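Local coordinates for protein peptidoglycan-N-acetylmuramic acid deacetylase PdaA (Bacillus subtilis, PDB 1NY1) that deacetylates N-acetylmuramic acid residues in peptidoglycan glycan strands, leading to muramic delta-lactam in the spore cortex, and is required for germination, at residues A[6-11]-A[23-28]; A[18-23]-A[34-39]; A[100-105]-A[117-122]. One frame throughout, in Å; residues are numbered along the deposited sequence.

Overall arrangement
From the N terminus, strand 6-7 and the turn after it lie against helix 23-31, so interaction 1 closes the irregular loop between them. Interaction 2 joins the end of that loop to residues 34-39, which lead toward strand 44-51 of the parallel sheet, and so closes the excursion through helix 23-31. The segments of the two alternate along the chain, share Lys23 and touch through Asn26 and Trp8, so they form one crossed unit with centres about 9 Å apart. Interaction 3 comes later and in series: it folds the turn after strand 97-100 back onto helix 113-131, its centre about 23 Å from that of interaction 1 and about 25 Å from that of interaction 2.

Interaction 1: A[6-11]-A[23-28]; sequences INWGFK and KQLNSL
Lys23 O is gripped twice, by Ser27 N at 2.9 Å and by Ser27 OG at 3.0 Å, from opposite faces of its carbonyl plane; both bonds lie in the first turn of the helix that carries Leu25, which meets Ile6 and Trp8, and Leu28, which meets Ile6. Across the contact itself the meeting is apolar. Ile6 forks: its CG2 branch lies 4.1 Å from Leu25 CD2, the two side chains sliding past each other in opposite directions. Its other branch ends in CD1, which meets Leu28 CD1 tip to tip at 3.7 Å, the tightest approach of the two segments. Leu25 puts both methyls to use, since Trp8 CZ3 lies 4.2 Å from CD1 and from CD2, and the indole thus comes to the fork of the leucine through the corner of its six-membered ring. With CG anti to the backbone N (chi1 -173°), Trp8 throws this ring from the loop toward the helix. Gly9 O touches Leu25 CD1 at the same distance. The indole N-H bonds to Trp164 O, and the ring stacks on Phe163. Strand 6-7 pairs antiparallel with strand 145-146, where the backbone of Ile6 hydrogen-bonds to that of Phe146; helix 23-31 packs against the Ile6 side chain of this two-stranded sheet, near the protein surface.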
ATOM      1  N   ILE A   6      13.282 -12.437  -0.666  1.00 24.65           N
ATOM      2  CA  ILE A   6      12.771 -12.054  -1.976  1.00 24.40           C
ATOM      3  C   ILE A   6      12.347 -10.590  -1.907  1.00 23.34           C
ATOM      4  O   ILE A   6      11.597 -10.206  -1.012  1.00 22.64           O
ATOM      5  CB  ILE A   6      11.533 -12.906  -2.365  1.00 25.13           C
ATOM      6  CG1 ILE A   6      11.878 -14.396  -2.312  1.00 25.79           C
ATOM      7  CG2 ILE A   6      11.060 -12.536  -3.763  1.00 25.63           C
ATOM      8  CD1 ILE A   6      10.691 -15.306  -2.560  1.00 26.97           C
ATOM      9  N   ASN A   7      12.841  -9.767  -2.827  1.00 23.88           N
ATOM     10  CA  ASN A   7      12.463  -8.358  -2.841  1.00 23.35           C
ATOM     11  C   ASN A   7      11.407  -8.167  -3.924  1.00 22.89           C
ATOM     12  O   ASN A   7      11.629  -8.518  -5.083  1.00 23.25           O
ATOM     13  CB  ASN A   7      13.670  -7.454  -3.135  1.00 26.92           C
ATOM     14  CG  ASN A   7      14.692  -7.443  -2.006  1.00 28.80           C
ATOM     15  OD1 ASN A   7      15.508  -6.528  -1.905  1.00 34.06           O
ATOM     16  ND2 ASN A   7      14.659  -8.465  -1.160  1.00 32.53           N
ATOM     17  N   TRP A   8      10.253  -7.627  -3.549  1.00 21.78           N
ATOM     18  CA  TRP A   8       9.204  -7.418  -4.533  1.00 19.83           C
ATOM     19  C   TRP A   8       9.668  -6.427  -5.592  1.00 20.44           C
ATOM     20  O   TRP A   8       9.980  -5.278  -5.285  1.00 19.72           O
ATOM     21  CB  TRP A   8       7.923  -6.901  -3.882  1.00 18.50           C
ATOM     22  CG  TRP A   8       6.817  -6.856  -4.872  1.00 17.31           C
ATOM     23  CD1 TRP A   8       6.270  -5.749  -5.456  1.00 17.66           C
ATOM     24  CD2 TRP A   8       6.198  -7.983  -5.491  1.00 18.29           C
ATOM     25  NE1 TRP A   8       5.351  -6.120  -6.409  1.00 15.79           N
ATOM     26  CE2 TRP A   8       5.288  -7.489  -6.449  1.00 16.89           C
ATOM     27  CE3 TRP A   8       6.329  -9.371  -5.331  1.00 17.97           C
ATOM     28  CZ2 TRP A   8       4.510  -8.333  -7.245  1.00 19.62           C
ATOM     29  CZ3 TRP A   8       5.555 -10.210  -6.125  1.00 21.52           C
ATOM     30  CH2 TRP A   8       4.657  -9.687  -7.068  1.00 19.20           C
ATOM     31  N   GLY A   9       9.708  -6.892  -6.835  1.00 20.39           N
ATOM     32  CA  GLY A   9      10.133  -6.066  -7.951  1.00 21.51           C
ATOM     33  C   GLY A   9       9.471  -6.582  -9.214  1.00 23.17           C
ATOM     34  O   GLY A   9       9.012  -7.723  -9.252  1.00 24.01           O
ATOM     35  N   PHE A  10       9.415  -5.754 -10.248  1.00 21.06           N
ATOM     36  CA  PHE A  10       8.776  -6.159 -11.492  1.00 20.50           C
ATOM     37  C   PHE A  10       9.056  -5.120 -12.568  1.00 19.62           C
ATOM     38  O   PHE A  10       9.293  -3.945 -12.264  1.00 17.70           O
ATOM     39  CB  PHE A  10       7.262  -6.252 -11.282  1.00 20.76           C
ATOM     40  CG  PHE A  10       6.648  -4.955 -10.841  1.00 21.63           C
ATOM     41  CD1 PHE A  10       6.243  -4.005 -11.777  1.00 22.01           C
ATOM     42  CD2 PHE A  10       6.578  -4.635  -9.491  1.00 21.54           C
ATOM     43  CE1 PHE A  10       5.787  -2.752 -11.373  1.00 20.88           C
ATOM     44  CE2 PHE A  10       6.126  -3.386  -9.074  1.00 21.55           C
ATOM     45  CZ  PHE A  10       5.729  -2.442 -10.018  1.00 22.35           C
ATOM     46  N   LYS A  11       9.028  -5.553 -13.822  1.00 19.15           N
ATOM     47  CA  LYS A  11       9.238  -4.639 -14.937  1.00 20.27           C
ATOM     48  C   LYS A  11       8.040  -3.704 -14.900  1.00 19.60           C
ATOM     49  O   LYS A  11       6.902  -4.155 -14.781  1.00 19.49           O
ATOM     50  CB  LYS A  11       9.246  -5.400 -16.263  1.00 21.99           C
ATOM     51  CG  LYS A  11      10.327  -6.453 -16.367  1.00 28.02           C
ATOM     52  CD  LYS A  11      11.508  -5.962 -17.187  1.00 30.07           C
ATOM     53  CE  LYS A  11      11.149  -5.842 -18.667  1.00 31.99           C
ATOM     54  NZ  LYS A  11      10.817  -7.160 -19.290  1.00 32.62           N
ATOM     55  N   LYS A  23       6.146 -16.123 -13.837  1.00 26.99           N
ATOM     56  CA  LYS A  23       5.485 -17.345 -13.376  1.00 26.17           C
ATOM     57  C   LYS A  23       5.886 -17.784 -11.969  1.00 26.80           C
ATOM     58  O   LYS A  23       5.029 -18.173 -11.178  1.00 26.84           O
ATOM     59  CB  LYS A  23       5.744 -18.495 -14.360  1.00 26.12           C
ATOM     60  CG  LYS A  23       6.724 -18.160 -15.469  1.00 24.81           C
ATOM     61  CD  LYS A  23       6.118 -17.185 -16.466  1.00 24.64           C
ATOM     62  CE  LYS A  23       7.198 -16.505 -17.290  1.00 23.28           C
ATOM     63  NZ  LYS A  23       8.095 -15.684 -16.423  1.00 23.06           N
ATOM     64  N   GLN A  24       7.177 -17.727 -11.659  1.00 28.91           N
ATOM     65  CA  GLN A  24       7.646 -18.134 -10.339  1.00 30.62           C
ATOM     66  C   GLN A  24       7.029 -17.293  -9.225  1.00 30.11           C
ATOM     67  O   GLN A  24       6.546 -17.831  -8.227  1.00 29.77           O
ATOM     68  CB  GLN A  24       9.173 -18.057 -10.258  1.00 33.27           C
ATOM     69  CG  GLN A  24       9.888 -19.265 -10.855  1.00 37.59           C
ATOM     70  CD  GLN A  24      11.382 -19.249 -10.587  1.00 39.24           C
ATOM     71  OE1 GLN A  24      11.815 -19.095  -9.443  1.00 41.34           O
ATOM     72  NE2 GLN A  24      12.178 -19.419 -11.638  1.00 39.77           N
ATOM     73  N   LEU A  25       7.049 -15.976  -9.395  1.00 29.30           N
ATOM     74  CA  LEU A  25       6.477 -15.082  -8.396  1.00 28.68           C
ATOM     75  C   LEU A  25       4.957 -15.169  -8.370  1.00 28.07           C
ATOM     76  O   LEU A  25       4.348 -15.125  -7.302  1.00 28.08           O
ATOM     77  CB  LEU A  25       6.907 -13.637  -8.656  1.00 28.76           C
ATOM     78  CG  LEU A  25       8.273 -13.262  -8.082  1.00 29.10           C
ATOM     79  CD1 LEU A  25       8.630 -11.839  -8.473  1.00 30.86           C
ATOM     80  CD2 LEU A  25       8.238 -13.410  -6.568  1.00 30.43           C
ATOM     81  N   ASN A  26       4.341 -15.290  -9.540  1.00 27.28           N
ATOM     82  CA  ASN A  26       2.890 -15.389  -9.585  1.00 26.49           C
ATOM     83  C   ASN A  26       2.419 -16.633  -8.846  1.00 26.30           C
ATOM     84  O   ASN A  26       1.430 -16.588  -8.118  1.00 27.44           O
ATOM     85  CB  ASN A  26       2.387 -15.418 -11.027  1.00 25.99           C
ATOM     86  CG  ASN A  26       2.541 -14.084 -11.720  1.00 24.90           C
ATOM     87  OD1 ASN A  26       2.528 -13.031 -11.079  1.00 23.79           O
ATOM     88  ND2 ASN A  26       2.670 -14.116 -13.039  1.00 25.69           N
ATOM     89  N   SER A  27       3.134 -17.740  -9.021  1.00 26.41           N
ATOM     90  CA  SER A  27       2.764 -18.989  -8.358  1.00 26.07           C
ATOM     91  C   SER A  27       2.929 -18.896  -6.844  1.00 25.10           C
ATOM     92  O   SER A  27       2.067 -19.349  -6.093  1.00 24.58           O
ATOM     93  CB  SER A  27       3.610 -20.149  -8.892  1.00 28.04           C
ATOM     94  OG  SER A  27       3.292 -20.434 -10.244  1.00 31.63           O
ATOM     95  N   LEU A  28       4.031 -18.300  -6.405  1.00 23.74           N
ATOM     96  CA  LEU A  28       4.307 -18.164  -4.983  1.00 23.99           C
ATOM     97  C   LEU A  28       3.248 -17.345  -4.261  1.00 25.13           C
ATOM     98  O   LEU A  28       2.670 -17.793  -3.271  1.00 26.05           O
ATOM     99  CB  LEU A  28       5.671 -17.511  -4.760  1.00 23.28           C
ATOM    100  CG  LEU A  28       6.584 -18.168  -3.723  1.00 22.35           C
ATOM    101  CD1 LEU A  28       7.610 -17.149  -3.255  1.00 22.02           C
ATOM    102  CD2 LEU A  28       5.770 -18.676  -2.534  1.00 22.15           C
TER

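Interaction 2: A[18-23]-A[34-39]; sequences PPDAGK and AFYLGN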
ATOM      1  N   PRO A  18      -1.088  -4.059 -17.802  1.00 17.77           N
ATOM      2  CA  PRO A  18      -0.690  -4.567 -16.488  1.00 17.56           C
ATOM      3  C   PRO A  18       0.665  -5.264 -16.567  1.00 17.82           C
ATOM      4  O   PRO A  18       0.921  -6.027 -17.495  1.00 19.87           O
ATOM      5  CB  PRO A  18      -1.814  -5.542 -16.146  1.00 18.88           C
ATOM      6  CG  PRO A  18      -3.005  -4.931 -16.823  1.00 18.64           C
ATOM      7  CD  PRO A  18      -2.438  -4.522 -18.163  1.00 18.84           C
ATOM      8  N   PRO A  19       1.560  -4.988 -15.608  1.00 17.17           N
ATOM      9  CA  PRO A  19       2.877  -5.626 -15.610  1.00 17.47           C
ATOM     10  C   PRO A  19       2.728  -7.048 -15.079  1.00 18.70           C
ATOM     11  O   PRO A  19       1.672  -7.403 -14.554  1.00 17.05           O
ATOM     12  CB  PRO A  19       3.687  -4.733 -14.676  1.00 18.69           C
ATOM     13  CG  PRO A  19       2.658  -4.305 -13.670  1.00 17.25           C
ATOM     14  CD  PRO A  19       1.466  -3.973 -14.542  1.00 16.16           C
ATOM     15  N   ASP A  20       3.768  -7.861 -15.227  1.00 19.49           N
ATOM     16  CA  ASP A  20       3.732  -9.236 -14.740  1.00 21.02           C
ATOM     17  C   ASP A  20       5.046  -9.576 -14.055  1.00 21.95           C
ATOM     18  O   ASP A  20       6.122  -9.368 -14.617  1.00 22.34           O
ATOM     19  CB  ASP A  20       3.473 -10.207 -15.895  1.00 22.88           C
ATOM     20  CG  ASP A  20       3.329 -11.646 -15.423  1.00 24.07           C
ATOM     21  OD1 ASP A  20       4.356 -12.309 -15.192  1.00 26.56           O
ATOM     22  OD2 ASP A  20       2.183 -12.105 -15.266  1.00 28.09           O
ATOM     23  N   ALA A  21       4.954 -10.101 -12.836  1.00 22.54           N
ATOM     24  CA  ALA A  21       6.138 -10.450 -12.056  1.00 24.04           C
ATOM     25  C   ALA A  21       6.765 -11.792 -12.430  1.00 24.86           C
ATOM     26  O   ALA A  21       7.772 -12.193 -11.846  1.00 26.13           O
ATOM     27  CB  ALA A  21       5.795 -10.437 -10.568  1.00 24.07           C
ATOM     28  N   GLY A  22       6.174 -12.484 -13.399  1.00 24.66           N
ATOM     29  CA  GLY A  22       6.714 -13.768 -13.816  1.00 25.89           C
ATOM     30  C   GLY A  22       5.989 -14.957 -13.214  1.00 26.71           C
ATOM     31  O   GLY A  22       5.312 -14.832 -12.194  1.00 25.79           O
ATOM     32  N   LYS A  23       6.146 -16.123 -13.837  1.00 26.99           N
ATOM     33  CA  LYS A  23       5.485 -17.345 -13.376  1.00 26.17           C
ATOM     34  C   LYS A  23       5.886 -17.784 -11.969  1.00 26.80           C
ATOM     35  O   LYS A  23       5.029 -18.173 -11.178  1.00 26.84           O
ATOM     36  CB  LYS A  23       5.744 -18.495 -14.360  1.00 26.12           C
ATOM     37  CG  LYS A  23       6.724 -18.160 -15.469  1.00 24.81           C
ATOM     38  CD  LYS A  23       6.118 -17.185 -16.466  1.00 24.64           C
ATOM     39  CE  LYS A  23       7.198 -16.505 -17.290  1.00 23.28           C
ATOM     40  NZ  LYS A  23       8.095 -15.684 -16.423  1.00 23.06           N
ATOM     41  N   ALA A  34      -1.551 -13.848  -1.780  1.00 23.01           N
ATOM     42  CA  ALA A  34      -1.014 -12.495  -1.886  1.00 20.34           C
ATOM     43  C   ALA A  34      -1.268 -11.997  -3.306  1.00 19.29           C
ATOM     44  O   ALA A  34      -1.426 -12.800  -4.224  1.00 18.15           O
ATOM     45  CB  ALA A  34       0.479 -12.499  -1.588  1.00 19.32           C
ATOM     46  N   PHE A  35      -1.321 -10.682  -3.497  1.00 16.55           N
ATOM     47  CA  PHE A  35      -1.558 -10.145  -4.836  1.00 16.11           C
ATOM     48  C   PHE A  35      -0.893  -8.796  -5.040  1.00 15.12           C
ATOM     49  O   PHE A  35      -0.476  -8.148  -4.079  1.00 11.96           O
ATOM     50  CB  PHE A  35      -3.065 -10.027  -5.100  1.00 18.04           C
ATOM     51  CG  PHE A  35      -3.798  -9.218  -4.072  1.00 19.62           C
ATOM     52  CD1 PHE A  35      -3.822  -7.827  -4.143  1.00 20.92           C
ATOM     53  CD2 PHE A  35      -4.433  -9.844  -3.006  1.00 20.85           C
ATOM     54  CE1 PHE A  35      -4.467  -7.072  -3.164  1.00 20.16           C
ATOM     55  CE2 PHE A  35      -5.079  -9.102  -2.021  1.00 21.14           C
ATOM     56  CZ  PHE A  35      -5.095  -7.711  -2.100  1.00 21.95           C
ATOM     57  N   TYR A  36      -0.781  -8.380  -6.298  1.00 14.35           N
ATOM     58  CA  TYR A  36      -0.179  -7.089  -6.615  1.00 13.41           C
ATOM     59  C   TYR A  36      -1.029  -6.332  -7.622  1.00 12.15           C
ATOM     60  O   TYR A  36      -0.723  -5.198  -7.983  1.00 13.02           O
ATOM     61  CB  TYR A  36       1.239  -7.261  -7.156  1.00 14.70           C
ATOM     62  CG  TYR A  36       1.383  -8.132  -8.389  1.00 14.97           C
ATOM     63  CD1 TYR A  36       1.445  -9.519  -8.280  1.00 15.75           C
ATOM     64  CD2 TYR A  36       1.556  -7.560  -9.649  1.00 16.48           C
ATOM     65  CE1 TYR A  36       1.691 -10.321  -9.394  1.00 15.48           C
ATOM     66  CE2 TYR A  36       1.803  -8.352 -10.775  1.00 15.98           C
ATOM     67  CZ  TYR A  36       1.875  -9.727 -10.638  1.00 17.98           C
ATOM     68  OH  TYR A  36       2.165 -10.506 -11.731  1.00 17.41           O
ATOM     69  N   LEU A  37      -2.108  -6.974  -8.060  1.00 12.13           N
ATOM     70  CA  LEU A  37      -3.043  -6.380  -9.003  1.00 11.10           C
ATOM     71  C   LEU A  37      -4.473  -6.677  -8.575  1.00 12.78           C
ATOM     72  O   LEU A  37      -4.734  -7.662  -7.883  1.00 12.56           O
ATOM     73  CB  LEU A  37      -2.824  -6.943 -10.411  1.00 12.09           C
ATOM     74  CG  LEU A  37      -1.595  -6.483 -11.195  1.00 12.83           C
ATOM     75  CD1 LEU A  37      -1.352  -7.428 -12.363  1.00 13.73           C
ATOM     76  CD2 LEU A  37      -1.797  -5.056 -11.686  1.00 14.41           C
ATOM     77  N   GLY A  38      -5.391  -5.814  -9.005  1.00 11.72           N
ATOM     78  CA  GLY A  38      -6.799  -5.990  -8.708  1.00 12.64           C
ATOM     79  C   GLY A  38      -7.452  -6.529  -9.967  1.00 15.31           C
ATOM     80  O   GLY A  38      -6.855  -7.351 -10.665  1.00 15.52           O
ATOM     81  N   ASN A  39      -8.658  -6.061 -10.280  1.00 16.12           N
ATOM     82  CA  ASN A  39      -9.370  -6.526 -11.471  1.00 17.34           C
ATOM     83  C   ASN A  39      -8.857  -5.839 -12.739  1.00 16.41           C
ATOM     84  O   ASN A  39      -9.196  -4.689 -13.016  1.00 16.52           O
ATOM     85  CB  ASN A  39     -10.872  -6.264 -11.323  1.00 19.05           C
ATOM     86  CG  ASN A  39     -11.695  -6.943 -12.408  1.00 20.99           C
ATOM     87  OD1 ASN A  39     -11.158  -7.432 -13.404  1.00 19.00           O
ATOM     88  ND2 ASN A  39     -13.011  -6.966 -12.220  1.00 23.11           N
TER
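An Asx turn at Asp20, just ahead of helix 23-31, is the site where the hydroxyl end of Tyr36 docks. Asp20 OD1 accepts from Gly22 N at 2.6 Å, with the donor well out of the carboxylate plane, and Gly22 is the N-cap of the helix. Between these two residues the N-H of Ala21 points at Tyr36 OH in an almost straight hydrogen bond, 3.0 Å from Ala21 N at an angle of 176°. The ring arrives as a spoke from the other loop: Tyr36 CG sits between the backbone N and the carbonyl carbon (chi1 57°), which aims the phenol across at the turn. Pro19 O lies near the plane of the ring at its edge, 3.9 Å from Tyr36 CE2, while the methyl of Ala21 packs by CB on Tyr36 CZ at 4.0 Å. The Asp20 carboxylate passes the phenol obliquely, the two planes 80° apart. Asn26, one turn into the helix, bonds to both residues, its OD1 to Tyr36 OH and its ND2 to Asp20 OD2. The hydroxyl is therefore held by two groups, and the carboxylate has a task for each oxygen. Farther along, Leu37 supplies the apolar part: its CD1 reaches Pro18 CB at 4.3 Å, and its CD2 lies 4.5 Å from Pro19 CD. Leu37 CD1 also lies 3.7 Å from the carbonyl oxygen Pro19 O. His191 touches both Pro19 and Leu37 from a neighbouring loop. Away from the annotated sites, the contact joins the loops that enter and leave helix 23-31; what it exemplifies is an Asx turn leading into a helix N-terminus, its central N-H used by a tyrosine from the loop that follows the helix.

Interaction 3: A[100-105]-A[117-122]; sequences NHSFHH and QDELDS
The imidazole of His104 is fixed at its edge by Glu119 and on one face by Phe103. In the ring plane, His104 ND1 donates to Glu119 OE2 at 2.7 Å; over the ring centre, Phe103 CD1 stands 3.5 Å above the plane, while His104 CD2 lies in the plane of the phenyl at its edge. In the same turn, His105 CD2 lies over a face of the His101 ring, with His101 CG in the plane of the His105 ring. The carboxylate, turned 57° from the His104 ring, uses its other oxygen too: His104 N points straight at the syn lone pair of Glu119 OE1, 2.8 Å away at 177°. A bend at chi2 (-64°) folds the Glu119 chain back from the helix to the turn. Backbone and amide bonds continue the grip. Phe103 N reaches Glu119 O at 2.9 Å, and Asn100 ND2 reaches Leu120 O at 2.8 Å, with that oxygen in the amide plane. Asn100 OD1 meanwhile takes Ser102 N at 2.7 Å, in the carbonyl plane, closing an Asx turn around His101. Phe103 CB packs closely on Ser122 OG, 3.1 Å away, a hydroxyl that bonds back to Asp118 O. The sequence from His101 to His105 fits the His-Ser-x-x-His motif of polysaccharide deacetylases, and these two end histidines are the ones assigned as ligands of the divalent metal. His104 and Glu119 probably help to hold the turn that carries them to helix 113-131: two N-H donors probably help to stabilise the carboxylate, and its charge would in turn tend to favour a protonated His104 ring.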
ATOM      1  N   ASN A 100      -1.119  -2.871   7.833  1.00 11.97           N
ATOM      2  CA  ASN A 100       0.006  -3.084   8.734  1.00 13.15           C
ATOM      3  C   ASN A 100       1.363  -3.086   8.030  1.00 11.96           C
ATOM      4  O   ASN A 100       1.587  -3.871   7.106  1.00 11.67           O
ATOM      5  CB  ASN A 100      -0.191  -4.415   9.464  1.00 12.82           C
ATOM      6  CG  ASN A 100       0.550  -4.471  10.782  1.00 15.26           C
ATOM      7  OD1 ASN A 100       1.718  -4.101  10.867  1.00 14.03           O
ATOM      8  ND2 ASN A 100      -0.127  -4.948  11.818  1.00 13.63           N
ATOM      9  N   HIS A 101       2.268  -2.212   8.469  1.00 12.75           N
ATOM     10  CA  HIS A 101       3.603  -2.155   7.881  1.00 14.19           C
ATOM     11  C   HIS A 101       4.642  -2.582   8.928  1.00 17.08           C
ATOM     12  O   HIS A 101       5.830  -2.265   8.811  1.00 16.92           O
ATOM     13  CB  HIS A 101       3.914  -0.741   7.384  1.00 16.03           C
ATOM     14  CG  HIS A 101       4.868  -0.705   6.230  1.00 17.99           C
ATOM     15  ND1 HIS A 101       5.443   0.461   5.771  1.00 21.74           N
ATOM     16  CD2 HIS A 101       5.339  -1.694   5.436  1.00 19.69           C
ATOM     17  CE1 HIS A 101       6.228   0.186   4.745  1.00 22.90           C
ATOM     18  NE2 HIS A 101       6.183  -1.115   4.520  1.00 22.50           N
ATOM     19  N   SER A 102       4.165  -3.307   9.939  1.00 16.20           N
ATOM     20  CA  SER A 102       4.970  -3.818  11.050  1.00 17.95           C
ATOM     21  C   SER A 102       5.369  -2.692  11.987  1.00 17.83           C
ATOM     22  O   SER A 102       5.494  -1.540  11.574  1.00 18.31           O
ATOM     23  CB  SER A 102       6.226  -4.539  10.555  1.00 18.59           C
ATOM     24  OG  SER A 102       7.326  -3.654  10.462  1.00 23.46           O
ATOM     25  N   PHE A 103       5.581  -3.031  13.253  1.00 17.01           N
ATOM     26  CA  PHE A 103       5.928  -2.029  14.238  1.00 17.43           C
ATOM     27  C   PHE A 103       7.289  -1.375  14.049  1.00 18.60           C
ATOM     28  O   PHE A 103       7.381  -0.150  13.997  1.00 17.01           O
ATOM     29  CB  PHE A 103       5.833  -2.618  15.643  1.00 19.15           C
ATOM     30  CG  PHE A 103       5.658  -1.582  16.703  1.00 19.52           C
ATOM     31  CD1 PHE A 103       6.753  -0.890  17.209  1.00 21.95           C
ATOM     32  CD2 PHE A 103       4.383  -1.241  17.145  1.00 20.56           C
ATOM     33  CE1 PHE A 103       6.581   0.128  18.139  1.00 23.55           C
ATOM     34  CE2 PHE A 103       4.197  -0.228  18.073  1.00 19.83           C
ATOM     35  CZ  PHE A 103       5.296   0.462  18.573  1.00 22.96           C
ATOM     36  N   HIS A 104       8.339  -2.186  13.947  1.00 19.12           N
ATOM     37  CA  HIS A 104       9.692  -1.662  13.784  1.00 22.25           C
ATOM     38  C   HIS A 104      10.197  -1.700  12.348  1.00 23.04           C
ATOM     39  O   HIS A 104      11.363  -1.405  12.085  1.00 22.92           O
ATOM     40  CB  HIS A 104      10.662  -2.428  14.685  1.00 22.48           C
ATOM     41  CG  HIS A 104      10.342  -2.325  16.141  1.00 24.70           C
ATOM     42  ND1 HIS A 104       9.750  -3.349  16.850  1.00 26.30           N
ATOM     43  CD2 HIS A 104      10.517  -1.311  17.022  1.00 25.91           C
ATOM     44  CE1 HIS A 104       9.577  -2.971  18.104  1.00 27.32           C
ATOM     45  NE2 HIS A 104      10.033  -1.739  18.234  1.00 25.58           N
ATOM     46  N   HIS A 105       9.315  -2.064  11.422  1.00 24.13           N
ATOM     47  CA  HIS A 105       9.656  -2.133  10.007  1.00 25.63           C
ATOM     48  C   HIS A 105      10.950  -2.924   9.771  1.00 26.44           C
ATOM     49  O   HIS A 105      11.835  -2.487   9.032  1.00 25.47           O
ATOM     50  CB  HIS A 105       9.785  -0.707   9.448  1.00 26.56           C
ATOM     51  CG  HIS A 105       9.761  -0.634   7.953  1.00 27.39           C
ATOM     52  ND1 HIS A 105      10.906  -0.661   7.186  1.00 28.99           N
ATOM     53  CD2 HIS A 105       8.728  -0.546   7.082  1.00 28.04           C
ATOM     54  CE1 HIS A 105      10.580  -0.590   5.908  1.00 28.98           C
ATOM     55  NE2 HIS A 105       9.264  -0.520   5.816  1.00 26.67           N
ATOM     56  N   GLN A 117       4.541 -12.269  15.016  1.00 20.43           N
ATOM     57  CA  GLN A 117       3.227 -12.056  15.615  1.00 21.14           C
ATOM     58  C   GLN A 117       3.192 -10.756  16.414  1.00 20.49           C
ATOM     59  O   GLN A 117       2.222 -10.000  16.343  1.00 19.57           O
ATOM     60  CB  GLN A 117       2.853 -13.226  16.531  1.00 23.98           C
ATOM     61  CG  GLN A 117       1.511 -13.047  17.234  1.00 27.28           C
ATOM     62  CD  GLN A 117       1.187 -14.191  18.177  1.00 30.40           C
ATOM     63  OE1 GLN A 117       1.957 -14.495  19.091  1.00 33.17           O
ATOM     64  NE2 GLN A 117       0.041 -14.825  17.966  1.00 30.08           N
ATOM     65  N   ASP A 118       4.254 -10.508  17.177  1.00 19.86           N
ATOM     66  CA  ASP A 118       4.350  -9.303  17.995  1.00 20.36           C
ATOM     67  C   ASP A 118       4.521  -8.052  17.137  1.00 20.25           C
ATOM     68  O   ASP A 118       3.918  -7.013  17.409  1.00 21.01           O
ATOM     69  CB  ASP A 118       5.534  -9.409  18.956  1.00 21.89           C
ATOM     70  CG  ASP A 118       5.653  -8.200  19.858  1.00 24.21           C
ATOM     71  OD1 ASP A 118       4.794  -8.035  20.752  1.00 28.91           O
ATOM     72  OD2 ASP A 118       6.597  -7.401  19.670  1.00 28.90           O
ATOM     73  N   GLU A 119       5.359  -8.157  16.110  1.00 19.64           N
ATOM     74  CA  GLU A 119       5.616  -7.038  15.212  1.00 20.87           C
ATOM     75  C   GLU A 119       4.329  -6.548  14.563  1.00 19.90           C
ATOM     76  O   GLU A 119       4.150  -5.348  14.356  1.00 20.97           O
ATOM     77  CB  GLU A 119       6.598  -7.448  14.111  1.00 21.36           C
ATOM     78  CG  GLU A 119       8.076  -7.341  14.473  1.00 23.71           C
ATOM     79  CD  GLU A 119       8.512  -5.916  14.757  1.00 24.67           C
ATOM     80  OE1 GLU A 119       8.030  -4.988  14.073  1.00 23.22           O
ATOM     81  OE2 GLU A 119       9.352  -5.717  15.658  1.00 27.31           O
ATOM     82  N   LEU A 120       3.434  -7.476  14.238  1.00 19.29           N
ATOM     83  CA  LEU A 120       2.181  -7.107  13.596  1.00 17.84           C
ATOM     84  C   LEU A 120       1.082  -6.739  14.588  1.00 17.46           C
ATOM     85  O   LEU A 120       0.424  -5.710  14.432  1.00 15.12           O
ATOM     86  CB  LEU A 120       1.705  -8.239  12.681  1.00 18.34           C
ATOM     87  CG  LEU A 120       2.702  -8.685  11.605  1.00 18.58           C
ATOM     88  CD1 LEU A 120       2.057  -9.728  10.703  1.00 18.03           C
ATOM     89  CD2 LEU A 120       3.147  -7.485  10.788  1.00 18.56           C
ATOM     90  N   ASP A 121       0.885  -7.560  15.616  1.00 15.46           N
ATOM     91  CA  ASP A 121      -0.162  -7.267  16.581  1.00 16.40           C
ATOM     92  C   ASP A 121       0.033  -5.924  17.265  1.00 15.85           C
ATOM     93  O   ASP A 121      -0.935  -5.211  17.520  1.00 14.94           O
ATOM     94  CB  ASP A 121      -0.257  -8.346  17.654  1.00 19.45           C
ATOM     95  CG  ASP A 121      -1.311  -8.019  18.696  1.00 20.79           C
ATOM     96  OD1 ASP A 121      -2.506  -7.961  18.336  1.00 21.82           O
ATOM     97  OD2 ASP A 121      -0.950  -7.805  19.870  1.00 23.34           O
ATOM     98  N   SER A 122       1.283  -5.583  17.561  1.00 15.04           N
ATOM     99  CA  SER A 122       1.578  -4.326  18.231  1.00 16.38           C
ATOM    100  C   SER A 122       1.040  -3.118  17.462  1.00 16.50           C
ATOM    101  O   SER A 122       0.585  -2.147  18.068  1.00 17.15           O
ATOM    102  CB  SER A 122       3.087  -4.188  18.470  1.00 18.24           C
ATOM    103  OG  SER A 122       3.826  -4.291  17.263  1.00 24.76           O
TER